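Local atomic coordinates of DR2417 (Deinococcus radiodurans, PDB entry 4XWW), a protein that degrades RNA as a dimeric metallo-beta-lactamase-family ribonuclease, with 5'-3' exonuclease and possibly endonuclease activity that probably serves rRNA maturation and mRNA decay. Residues 177-183 against 218-223; 208-214 against 407-412; 334-340 against 363-369; 341-345 against 371-377. All blocks are in the same frame, centred on the assembly; numbering follows the deposited sequence.

Contact 1 (177-183 against 218-223); sequences KIDPDVG and HTPSEA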
# COMPACT_ATOMS: atom_id res chain seq x y z
N LYS A 177 0.73 -18.47 17.96
CA LYS A 177 2.13 -18.21 18.28
C LYS A 177 2.45 -19.08 19.48
O LYS A 177 1.54 -19.70 20.06
CB LYS A 177 2.37 -16.73 18.60
CG LYS A 177 1.60 -16.33 19.88
CD LYS A 177 1.70 -14.84 20.23
CE LYS A 177 3.12 -14.42 20.50
NZ LYS A 177 3.11 -13.11 21.30
N ILE A 178 3.71 -19.16 19.89
CA ILE A 178 4.01 -19.86 21.14
C ILE A 178 4.49 -18.83 22.13
O ILE A 178 5.69 -18.59 22.27
CB ILE A 178 5.05 -20.99 20.97
CG1 ILE A 178 4.62 -21.92 19.83
CG2 ILE A 178 5.14 -21.82 22.30
CD1 ILE A 178 5.62 -23.02 19.50
N ASP A 179 3.54 -18.23 22.84
CA ASP A 179 3.86 -17.21 23.83
C ASP A 179 4.01 -17.83 25.20
O ASP A 179 3.06 -18.40 25.74
CB ASP A 179 2.79 -16.13 23.84
CG ASP A 179 3.27 -14.84 24.50
OD1 ASP A 179 4.09 -14.90 25.43
OD2 ASP A 179 2.81 -13.76 24.09
N PRO A 180 5.21 -17.72 25.79
CA PRO A 180 5.40 -18.35 27.11
C PRO A 180 4.65 -17.64 28.24
O PRO A 180 4.48 -18.23 29.31
CB PRO A 180 6.92 -18.27 27.32
CG PRO A 180 7.42 -17.27 26.36
CD PRO A 180 6.47 -17.23 25.20
N ASP A 181 4.20 -16.41 28.01
CA ASP A 181 3.49 -15.66 29.04
C ASP A 181 2.77 -14.47 28.43
O ASP A 181 3.40 -13.46 28.11
CB ASP A 181 4.47 -15.19 30.13
CG ASP A 181 3.78 -14.38 31.23
OD1 ASP A 181 2.53 -14.37 31.29
OD2 ASP A 181 4.51 -13.76 32.03
N VAL A 182 1.46 -14.57 28.24
CA VAL A 182 0.72 -13.46 27.64
C VAL A 182 0.55 -12.32 28.64
O VAL A 182 0.13 -11.23 28.26
CB VAL A 182 -0.66 -13.90 27.10
CG1 VAL A 182 -0.47 -14.79 25.88
CG2 VAL A 182 -1.47 -14.63 28.17
N GLY A 183 0.90 -12.57 29.90
CA GLY A 183 1.10 -11.48 30.85
C GLY A 183 -0.07 -11.14 31.74
O GLY A 183 0.03 -10.28 32.61
N HIS A 218 11.84 -15.94 16.91
CA HIS A 218 10.67 -16.20 17.74
C HIS A 218 9.88 -14.90 17.87
O HIS A 218 10.47 -13.82 18.05
CB HIS A 218 11.13 -16.73 19.10
CG HIS A 218 10.06 -17.40 19.89
ND1 HIS A 218 8.91 -16.75 20.31
CD2 HIS A 218 9.97 -18.66 20.39
CE1 HIS A 218 8.16 -17.58 21.01
NE2 HIS A 218 8.78 -18.75 21.07
N THR A 219 8.57 -14.97 17.73
CA THR A 219 7.73 -13.78 17.88
C THR A 219 7.83 -13.31 19.33
O THR A 219 7.88 -14.13 20.24
CB THR A 219 6.26 -14.08 17.50
OG1 THR A 219 6.19 -14.47 16.13
CG2 THR A 219 5.35 -12.86 17.72
N PRO A 220 7.91 -11.98 19.55
CA PRO A 220 8.03 -11.52 20.94
C PRO A 220 6.80 -11.84 21.78
O PRO A 220 5.71 -11.97 21.24
CB PRO A 220 8.19 -9.99 20.80
CG PRO A 220 8.65 -9.79 19.41
CD PRO A 220 8.05 -10.87 18.59
N SER A 221 7.01 -11.96 23.09
CA SER A 221 5.96 -12.24 24.06
C SER A 221 5.12 -11.01 24.41
O SER A 221 5.66 -9.89 24.50
CB SER A 221 6.59 -12.78 25.34
OG SER A 221 5.62 -12.97 26.35
N GLU A 222 3.82 -11.21 24.67
CA GLU A 222 3.00 -10.10 25.17
C GLU A 222 3.51 -9.57 26.51
O GLU A 222 3.31 -8.40 26.84
CB GLU A 222 1.54 -10.48 25.28
CG GLU A 222 0.84 -10.60 23.94
CD GLU A 222 0.72 -9.28 23.18
OE1 GLU A 222 0.59 -8.21 23.82
OE2 GLU A 222 0.74 -9.32 21.93
N ALA A 223 4.22 -10.40 27.28
CA ALA A 223 4.71 -9.91 28.56
C ALA A 223 5.81 -8.87 28.33
O ALA A 223 5.91 -7.89 29.07
CB ALA A 223 5.20 -11.07 29.44
O HOH W 1 1.00 -11.46 20.51
O HOH W 2 6.23 -15.18 22.38

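Contact 2 (208-214 against 407-412); sequences SDSTNAE and RHQINH. With nucleotides of chain C.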
# COMPACT_ATOMS: atom_id res chain seq x y z
N SER A 208 -0.73 -26.17 9.38
CA SER A 208 -0.11 -25.18 10.26
C SER A 208 -0.09 -23.78 9.66
O SER A 208 -0.02 -23.59 8.45
CB SER A 208 1.30 -25.63 10.64
OG SER A 208 1.90 -24.78 11.61
N ASP A 209 -0.15 -22.82 10.58
CA ASP A 209 -0.27 -21.40 10.29
C ASP A 209 1.00 -20.84 9.66
O ASP A 209 2.04 -20.80 10.30
CB ASP A 209 -0.60 -20.70 11.62
CG ASP A 209 -0.73 -19.19 11.51
OD1 ASP A 209 -0.66 -18.61 10.40
OD2 ASP A 209 -0.97 -18.58 12.58
N SER A 210 0.92 -20.38 8.41
CA SER A 210 2.13 -19.95 7.69
C SER A 210 2.35 -18.44 7.68
O SER A 210 3.27 -17.97 7.03
CB SER A 210 2.09 -20.42 6.23
OG SER A 210 1.78 -21.81 6.15
N THR A 211 1.50 -17.71 8.39
CA THR A 211 1.49 -16.24 8.30
C THR A 211 2.88 -15.61 8.36
O THR A 211 3.25 -14.77 7.51
CB THR A 211 0.65 -15.64 9.44
OG1 THR A 211 -0.68 -16.16 9.36
CG2 THR A 211 0.60 -14.13 9.32
N ASN A 212 3.66 -16.02 9.36
CA ASN A 212 4.97 -15.43 9.61
C ASN A 212 6.10 -16.37 9.22
O ASN A 212 7.19 -16.32 9.78
CB ASN A 212 5.12 -15.01 11.08
CG ASN A 212 4.38 -13.72 11.40
OD1 ASN A 212 4.00 -12.96 10.49
ND2 ASN A 212 4.18 -13.46 12.69
N ALA A 213 5.86 -17.23 8.23
CA ALA A 213 6.86 -18.23 7.87
C ALA A 213 8.15 -17.62 7.29
O ALA A 213 9.18 -18.30 7.24
CB ALA A 213 6.26 -19.26 6.90
N GLU A 214 8.11 -16.36 6.87
CA GLU A 214 9.31 -15.70 6.32
C GLU A 214 10.10 -14.95 7.38
O GLU A 214 11.17 -14.40 7.10
CB GLU A 214 8.93 -14.75 5.17
CG GLU A 214 8.33 -15.51 4.00
CD GLU A 214 8.15 -14.66 2.75
OE1 GLU A 214 9.14 -14.03 2.30
OE2 GLU A 214 7.03 -14.64 2.21
N ARG A 407 3.66 -17.31 -1.14
CA ARG A 407 5.00 -17.04 -0.63
C ARG A 407 5.17 -17.58 0.80
O ARG A 407 6.21 -18.14 1.15
CB ARG A 407 5.33 -15.52 -0.68
CG ARG A 407 4.35 -14.63 0.05
CD ARG A 407 4.64 -13.17 -0.18
NE ARG A 407 5.92 -12.81 0.42
CZ ARG A 407 6.50 -11.62 0.28
NH1 ARG A 407 5.90 -10.67 -0.43
NH2 ARG A 407 7.68 -11.38 0.84
N HIS A 408 4.14 -17.41 1.63
CA HIS A 408 4.18 -17.88 3.00
C HIS A 408 4.14 -19.40 3.09
O HIS A 408 4.90 -20.01 3.83
CB HIS A 408 2.99 -17.29 3.77
CG HIS A 408 2.93 -15.80 3.67
ND1 HIS A 408 1.81 -15.14 3.22
CD2 HIS A 408 3.87 -14.86 3.89
CE1 HIS A 408 2.05 -13.84 3.20
NE2 HIS A 408 3.29 -13.63 3.60
N GLN A 409 3.23 -19.98 2.34
CA GLN A 409 3.10 -21.44 2.32
C GLN A 409 4.37 -22.14 1.86
O GLN A 409 4.79 -23.14 2.44
CB GLN A 409 1.97 -21.86 1.39
CG GLN A 409 0.56 -21.55 1.87
CD GLN A 409 -0.43 -21.84 0.75
OE1 GLN A 409 -0.44 -21.16 -0.28
NE2 GLN A 409 -1.23 -22.87 0.94
N ILE A 410 4.97 -21.60 0.80
CA ILE A 410 6.13 -22.25 0.20
C ILE A 410 7.34 -22.11 1.13
O ILE A 410 8.13 -23.04 1.30
CB ILE A 410 6.41 -21.67 -1.21
CG1 ILE A 410 5.30 -22.14 -2.15
CG2 ILE A 410 7.77 -22.10 -1.71
CD1 ILE A 410 5.34 -21.50 -3.53
N ASN A 411 7.44 -20.96 1.79
CA ASN A 411 8.51 -20.79 2.76
C ASN A 411 8.33 -21.66 4.00
O ASN A 411 9.31 -22.10 4.58
CB ASN A 411 8.66 -19.33 3.14
CG ASN A 411 9.53 -18.61 2.16
OD1 ASN A 411 10.74 -18.81 2.16
ND2 ASN A 411 8.93 -17.82 1.28
N HIS A 412 7.08 -21.95 4.38
CA HIS A 412 6.81 -22.86 5.49
C HIS A 412 7.25 -24.27 5.09
O HIS A 412 7.84 -25.01 5.89
CB HIS A 412 5.31 -22.82 5.83
CG HIS A 412 4.97 -23.28 7.21
ND1 HIS A 412 3.70 -23.16 7.73
CD2 HIS A 412 5.71 -23.89 8.17
CE1 HIS A 412 3.67 -23.66 8.96
NE2 HIS A 412 4.87 -24.12 9.25
P U C 2 -0.01 -9.51 13.41
OP1 U C 2 -0.95 -9.80 14.52
OP2 U C 2 1.11 -10.44 13.13
O5' U C 2 -0.82 -9.36 12.05
C5' U C 2 -2.01 -8.57 11.96
C4' U C 2 -3.00 -9.21 11.02
O4' U C 2 -2.56 -9.05 9.64
C3' U C 2 -3.24 -10.71 11.22
O3' U C 2 -4.62 -10.98 11.06
C2' U C 2 -2.48 -11.33 10.05
O2' U C 2 -3.00 -12.59 9.67
C1' U C 2 -2.71 -10.28 8.97
N1 U C 2 -1.75 -10.33 7.86
C2 U C 2 -2.24 -10.16 6.58
O2 U C 2 -3.42 -9.97 6.34
N3 U C 2 -1.29 -10.23 5.59
C4 U C 2 0.06 -10.44 5.74
O4 U C 2 0.78 -10.47 4.74
C5 U C 2 0.49 -10.60 7.09
C6 U C 2 -0.41 -10.54 8.08
O HOH W 3 4.46 -25.52 11.69

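Contact 3 (334-340 against 363-369); sequences LRRGDTV and EIGVDVV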
# COMPACT_ATOMS: atom_id res chain seq x y z
N LEU A 334 -6.67 16.61 20.19
CA LEU A 334 -5.24 16.42 20.45
C LEU A 334 -4.51 17.75 20.56
O LEU A 334 -4.96 18.77 20.03
CB LEU A 334 -4.61 15.58 19.33
CG LEU A 334 -5.10 14.13 19.25
CD1 LEU A 334 -4.30 13.34 18.25
CD2 LEU A 334 -5.04 13.45 20.60
N ARG A 335 -3.39 17.74 21.27
CA ARG A 335 -2.56 18.95 21.43
C ARG A 335 -1.11 18.58 21.73
O ARG A 335 -0.82 17.45 22.15
CB ARG A 335 -3.12 19.86 22.53
CG ARG A 335 -3.50 19.15 23.83
CD ARG A 335 -3.96 20.16 24.90
NE ARG A 335 -4.92 19.60 25.85
CZ ARG A 335 -4.59 18.98 26.98
NH1 ARG A 335 -3.31 18.83 27.31
NH2 ARG A 335 -5.53 18.51 27.79
N ARG A 336 -0.20 19.53 21.52
CA ARG A 336 1.20 19.33 21.88
C ARG A 336 1.32 18.91 23.33
O ARG A 336 0.75 19.56 24.20
CB ARG A 336 2.02 20.60 21.68
CG ARG A 336 2.70 20.69 20.36
CD ARG A 336 3.37 22.04 20.14
NE ARG A 336 3.00 22.53 18.81
CZ ARG A 336 3.51 22.04 17.69
NH1 ARG A 336 4.43 21.09 17.74
NH2 ARG A 336 3.12 22.53 16.52
N GLY A 337 2.06 17.84 23.59
CA GLY A 337 2.18 17.32 24.94
C GLY A 337 1.52 15.96 25.07
O GLY A 337 1.95 15.14 25.88
N ASP A 338 0.47 15.72 24.28
CA ASP A 338 -0.12 14.38 24.19
C ASP A 338 0.86 13.36 23.63
O ASP A 338 1.71 13.69 22.80
CB ASP A 338 -1.38 14.39 23.30
CG ASP A 338 -2.56 15.13 23.93
OD1 ASP A 338 -2.59 15.27 25.17
OD2 ASP A 338 -3.46 15.60 23.19
N THR A 339 0.70 12.12 24.07
CA THR A 339 1.43 10.99 23.50
C THR A 339 0.45 10.05 22.81
O THR A 339 -0.55 9.65 23.42
CB THR A 339 2.23 10.23 24.58
OG1 THR A 339 3.14 11.15 25.21
CG2 THR A 339 3.03 9.10 23.96
N VAL A 340 0.72 9.71 21.56
CA VAL A 340 -0.08 8.70 20.87
C VAL A 340 0.76 7.48 20.57
O VAL A 340 1.84 7.57 19.98
CB VAL A 340 -0.70 9.24 19.58
CG1 VAL A 340 -1.37 8.08 18.78
CG2 VAL A 340 -1.70 10.31 19.92
N GLU A 363 2.25 16.62 12.83
CA GLU A 363 1.98 18.02 12.56
C GLU A 363 1.21 18.68 13.70
O GLU A 363 1.37 19.88 13.94
CB GLU A 363 1.24 18.18 11.22
CG GLU A 363 2.16 17.86 10.05
CD GLU A 363 1.60 18.28 8.71
OE1 GLU A 363 0.54 17.73 8.32
OE2 GLU A 363 2.22 19.15 8.05
N ILE A 364 0.39 17.90 14.41
CA ILE A 364 -0.30 18.45 15.58
C ILE A 364 0.73 18.75 16.66
O ILE A 364 0.61 19.74 17.39
CB ILE A 364 -1.39 17.49 16.10
CG1 ILE A 364 -2.56 17.43 15.12
CG2 ILE A 364 -1.91 17.94 17.48
CD1 ILE A 364 -3.62 16.38 15.46
N GLY A 365 1.74 17.89 16.73
CA GLY A 365 2.82 18.05 17.69
C GLY A 365 2.77 17.08 18.85
O GLY A 365 3.46 17.26 19.85
N VAL A 366 1.97 16.03 18.72
CA VAL A 366 1.96 15.00 19.75
C VAL A 366 3.24 14.16 19.62
O VAL A 366 3.88 14.10 18.56
CB VAL A 366 0.69 14.11 19.68
CG1 VAL A 366 -0.55 14.97 19.45
CG2 VAL A 366 0.82 13.03 18.61
N ASP A 367 3.65 13.55 20.72
CA ASP A 367 4.71 12.57 20.67
C ASP A 367 4.12 11.29 20.09
O ASP A 367 3.11 10.81 20.57
CB ASP A 367 5.30 12.32 22.06
CG ASP A 367 5.93 13.57 22.66
OD1 ASP A 367 5.95 14.61 21.97
OD2 ASP A 367 6.41 13.51 23.81
N VAL A 368 4.74 10.75 19.03
CA VAL A 368 4.18 9.61 18.32
C VAL A 368 5.09 8.41 18.51
O VAL A 368 6.29 8.49 18.22
CB VAL A 368 3.99 9.87 16.81
CG1 VAL A 368 3.01 8.87 16.21
CG2 VAL A 368 3.54 11.31 16.56
N VAL A 369 4.51 7.31 18.97
CA VAL A 369 5.25 6.14 19.39
C VAL A 369 4.75 4.91 18.63
O VAL A 369 3.56 4.56 18.72
CB VAL A 369 5.09 5.92 20.92
CG1 VAL A 369 5.72 4.62 21.36
CG2 VAL A 369 5.70 7.09 21.68
O HOH W 4 4.63 19.84 15.06
O HOH W 5 5.71 19.66 19.54
O HOH W 6 4.44 16.93 22.15
O HOH W 7 5.94 11.40 25.40

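Contact 4 (341-345 against 371-377); sequences ILSSN and PPTYRVH. With nucleotides of chain C.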
# COMPACT_ATOMS: atom_id res chain seq x y z
N ILE A 341 0.28 6.32 21.03
CA ILE A 341 1.00 5.07 20.82
C ILE A 341 0.23 4.18 19.86
O ILE A 341 -0.94 3.85 20.10
CB ILE A 341 1.19 4.30 22.15
CG1 ILE A 341 1.98 5.12 23.18
CG2 ILE A 341 1.86 2.93 21.90
CD1 ILE A 341 1.86 4.54 24.62
N LEU A 342 0.89 3.78 18.78
CA LEU A 342 0.33 2.79 17.85
C LEU A 342 0.84 1.41 18.24
O LEU A 342 1.94 1.03 17.86
CB LEU A 342 0.70 3.12 16.40
CG LEU A 342 0.45 4.57 15.97
CD1 LEU A 342 0.75 4.80 14.46
CD2 LEU A 342 -0.94 5.00 16.29
N SER A 343 0.05 0.69 19.03
CA SER A 343 0.42 -0.65 19.50
C SER A 343 -0.04 -1.66 18.45
O SER A 343 -0.94 -2.46 18.70
CB SER A 343 -0.20 -0.93 20.87
OG SER A 343 0.32 -2.12 21.46
N SER A 344 0.61 -1.62 17.29
CA SER A 344 0.19 -2.36 16.10
C SER A 344 1.20 -2.09 14.99
O SER A 344 2.01 -1.18 15.09
CB SER A 344 -1.20 -1.95 15.63
OG SER A 344 -1.24 -0.57 15.37
N ASN A 345 1.14 -2.90 13.94
CA ASN A 345 1.90 -2.71 12.73
C ASN A 345 0.88 -2.64 11.62
O ASN A 345 -0.12 -3.35 11.66
CB ASN A 345 2.86 -3.87 12.48
CG ASN A 345 4.18 -3.70 13.18
OD1 ASN A 345 4.74 -2.61 13.24
ND2 ASN A 345 4.71 -4.82 13.68
N PRO A 371 6.20 0.95 16.33
CA PRO A 371 7.32 0.10 15.92
C PRO A 371 7.86 0.56 14.58
O PRO A 371 7.09 1.11 13.81
CB PRO A 371 6.68 -1.29 15.80
CG PRO A 371 5.37 -1.18 16.52
CD PRO A 371 4.93 0.21 16.31
N PRO A 372 9.13 0.27 14.29
CA PRO A 372 10.06 -0.50 15.11
C PRO A 372 10.85 0.33 16.11
O PRO A 372 11.56 -0.23 16.93
CB PRO A 372 11.00 -1.11 14.06
CG PRO A 372 11.00 -0.12 12.99
CD PRO A 372 9.63 0.46 12.92
N THR A 373 10.70 1.66 16.05
CA THR A 373 11.40 2.55 16.97
C THR A 373 11.18 2.13 18.42
O THR A 373 12.10 2.09 19.22
CB THR A 373 10.91 3.99 16.78
OG1 THR A 373 10.90 4.31 15.38
CG2 THR A 373 11.80 4.96 17.52
N TYR A 374 9.92 1.85 18.73
CA TYR A 374 9.54 1.34 20.04
C TYR A 374 8.89 -0.03 19.87
O TYR A 374 8.03 -0.21 19.00
CB TYR A 374 8.57 2.30 20.71
CG TYR A 374 9.12 3.68 20.95
CD1 TYR A 374 9.03 4.66 19.97
CD2 TYR A 374 9.72 4.01 22.16
CE1 TYR A 374 9.51 5.94 20.18
CE2 TYR A 374 10.22 5.28 22.38
CZ TYR A 374 10.12 6.24 21.38
OH TYR A 374 10.60 7.50 21.59
N ARG A 375 9.31 -1.00 20.68
CA ARG A 375 8.76 -2.35 20.51
C ARG A 375 7.47 -2.45 21.28
O ARG A 375 7.45 -2.92 22.42
CB ARG A 375 9.73 -3.43 20.97
CG ARG A 375 9.25 -4.82 20.51
CD ARG A 375 10.07 -5.99 21.06
NE ARG A 375 11.48 -5.89 20.72
CZ ARG A 375 12.01 -6.32 19.58
NH1 ARG A 375 13.32 -6.18 19.36
NH2 ARG A 375 11.25 -6.90 18.66
N VAL A 376 6.39 -1.98 20.67
CA VAL A 376 5.12 -1.87 21.35
C VAL A 376 4.05 -2.76 20.68
O VAL A 376 2.86 -2.59 20.92
CB VAL A 376 4.63 -0.41 21.42
CG1 VAL A 376 5.55 0.39 22.35
CG2 VAL A 376 4.59 0.23 20.04
N HIS A 377 4.50 -3.70 19.86
CA HIS A 377 3.58 -4.69 19.29
C HIS A 377 4.25 -6.03 19.10
O HIS A 377 5.42 -6.09 18.69
CB HIS A 377 3.05 -4.20 17.94
CG HIS A 377 2.12 -5.16 17.28
ND1 HIS A 377 0.85 -5.42 17.76
CD2 HIS A 377 2.25 -5.91 16.17
CE1 HIS A 377 0.25 -6.30 16.98
NE2 HIS A 377 1.08 -6.61 16.00
O3' U C 1 0.61 -8.05 13.64
O HOH W 8 5.13 -0.06 12.45

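Contact 1 (177-183 against 218-223)
The carboxylate of Asp179 grips the start of a helix with both oxygens at once, OD1 accepting from Ser221 OG at 2.6 Å and OD2 from Glu222 N at 2.8 Å. Both bonds use the syn lone pairs, and the second is nearly straight (173° at the hydrogen). A loop of the metallo-beta-lactamase fold thereby clamps the first turn of helix 222-234, which follows strand 205-209. Ser221 is also the N-cap of this helix, its OG accepting from Ala223 N. Each carboxylate oxygen has a second donor: Asp181 N closes an Asx turn on OD1, and Lys177 NZ comes from above the carboxylate plane to form a salt bridge with OD2. These four bonds should fix the rotation of the carboxylate and probably favour its charged form. The lysine bends at chi3 (-62°) to carry NZ to the helix start, where it also donates to Pro220 O at 2.8 Å; a water lies between NZ and Glu222 OE2. Glu222, which packs near Ala378 of the predicted substrate-binding segment, gives OE1 to a salt bridge with Arg251. At the outer end the His218 ring gives ND1 to its neighbour Thr219 O, while its edge atom CE1 lies 3.0 Å from Ile178 O.

Contact 2 (208-214 against 407-412)
His412 and Ser210 meet edge-on: the imidazole ND1 donates to Ser210 OG at 2.8 Å, with the hydroxyl only 3° out of the ring plane. Ser208 OG lies at the same ring's edge beside CE1, and a water joins it to NE2. CG of His412 stands anti to the backbone N (chi1 -159°), which sends the ring from helix 406-417 toward the end of strand 205-209. His408 is sandwiched instead, with Thr211 O over one face of its ring, off centre, and Arg407 CG centred over the opposite face. Arg407 and Glu214 cross at about a right angle, their planes 33° apart; NE meets OE2 on its syn side at 2.8 Å, a nearly straight hydrogen bond within a salt bridge, while NH2 to OE1 is weak. Asn355 bonds Arg407 NH1 and Tyr370 bonds Glu214 OE1, both of the second subunit, which carries this ion pair into the dimer interface. Facing away from the helix, Asp209 OD1 accepts from Thr211 N, an Asx turn, and also from Thr211 OG1. The histidine bond and the ion pair thus hold the Ser210-Ala213 turn and Glu214 to the helix, right after Asp209, the predicted proton donor, whose OD2 bonds His381.

Contact 3 (334-340 against 363-369)
Val366 CG2 meets Val340 CG2 at 3.9 Å on the closely packed side of this contact, where strands 339-342 and 367-369 pair in parallel. Three backbone bonds join the two segments: Asp367 N to Asp338 O, Val340 N to Asp367 O (2.8 Å) and Val369 N to Val340 O. The first torsion of Val366 (chi1 -44°) puts CG2 between its backbone N and carbonyl carbon, facing Val340, and turns CG1 to Arg335 O and Asp338 CB. Farther along, Leu334 CB rests 4.0 Å from Ile364 CG2, the two side chains crossing at about a right angle.

The solvent side is held largely by water. At the end of helix 351-364, Ile364 O sits over the centre of one face of the Arg336 guanidinium, 3.7 Å from its plane; NH1 of Arg336 uses two waters, one reaching Gly365 O weakly. A further water gathers Gly337 N, Gly365 O and Asp367 OD1, and another spans Thr339 OG1 and Asp367 OD2. Positive phi at Gly365 (106°) breaks the helix and leads the chain into the strand.

The contact thus closes a beta-alpha-beta unit at the edge of the five-stranded parallel sheet of the beta-CASP region. Leu361 of the connecting helix and Leu321 and Leu324 of helix 320-326 cover the apolar side, and Phe241 of strand 240-243 continues the core.

Contact 4 (341-345 against 371-377)
The RNA-binding pocket is lined here by His377, part of the predicted substrate-binding segment, whose NE2 hydrogen-bonds O3' of U1 of chain C at 2.8 Å. The oxygen lies in the ring plane at its edge. With chi1 at 180° the imidazole extends directly opposite the backbone N and past the 341-345 backbone, and Ser344 CA sits over one ring face in a CH-pi contact, 3.8 Å from the centroid and 24° off the normal. Asn345 N lies over that same face, and the amide of Asn345 is turned 80° to the ring, with ND2 3.7 Å from CD2. Arg251 bonds His377 ND1, so both ring nitrogens are engaged and the rotation of the imidazole is well defined. The strand of the parallel beta-CASP sheet that begins at Thr339 leads into this site, and Ser343 is the centre of an inverse gamma turn. Its OG donates to Val376 O at 2.6 Å, almost in line with the carbonyl bond, and is also bonded to Arg251. Val376 CG2 touches Leu342 O and, more loosely, Ile341 CG2 at 4.3 Å. Pro371 wedges its CD against Leu342 O and Ser344 O, each at 3.5 Å, and a water bridges Pro371 O to Asn345 OD1.

Contacts 2 and 4 are mainly buried, whereas contacts 1 and 3 each have an exposed side. Contacts 3 and 4 share strand 339-342: in contact 3 it pairs with strand 367-369 through backbone bonds, with valines packed beside them, and in contact 4 it gives way to a loop where polar side chains meet and His377 bonds the RNA. Val369 O and Leu342 N probably continue the pairing between them. Contacts 1 and 2 interleave along the chain, using the consecutive strand 205-209 and helix 222-234, and touch at Thr219 and Asn212; contact 1 relies on a buried carboxylate, contact 2 on histidines and an interfacial ion pair. Pro220 against Arg375 joins contacts 1 and 4, which share Arg251 as a partner.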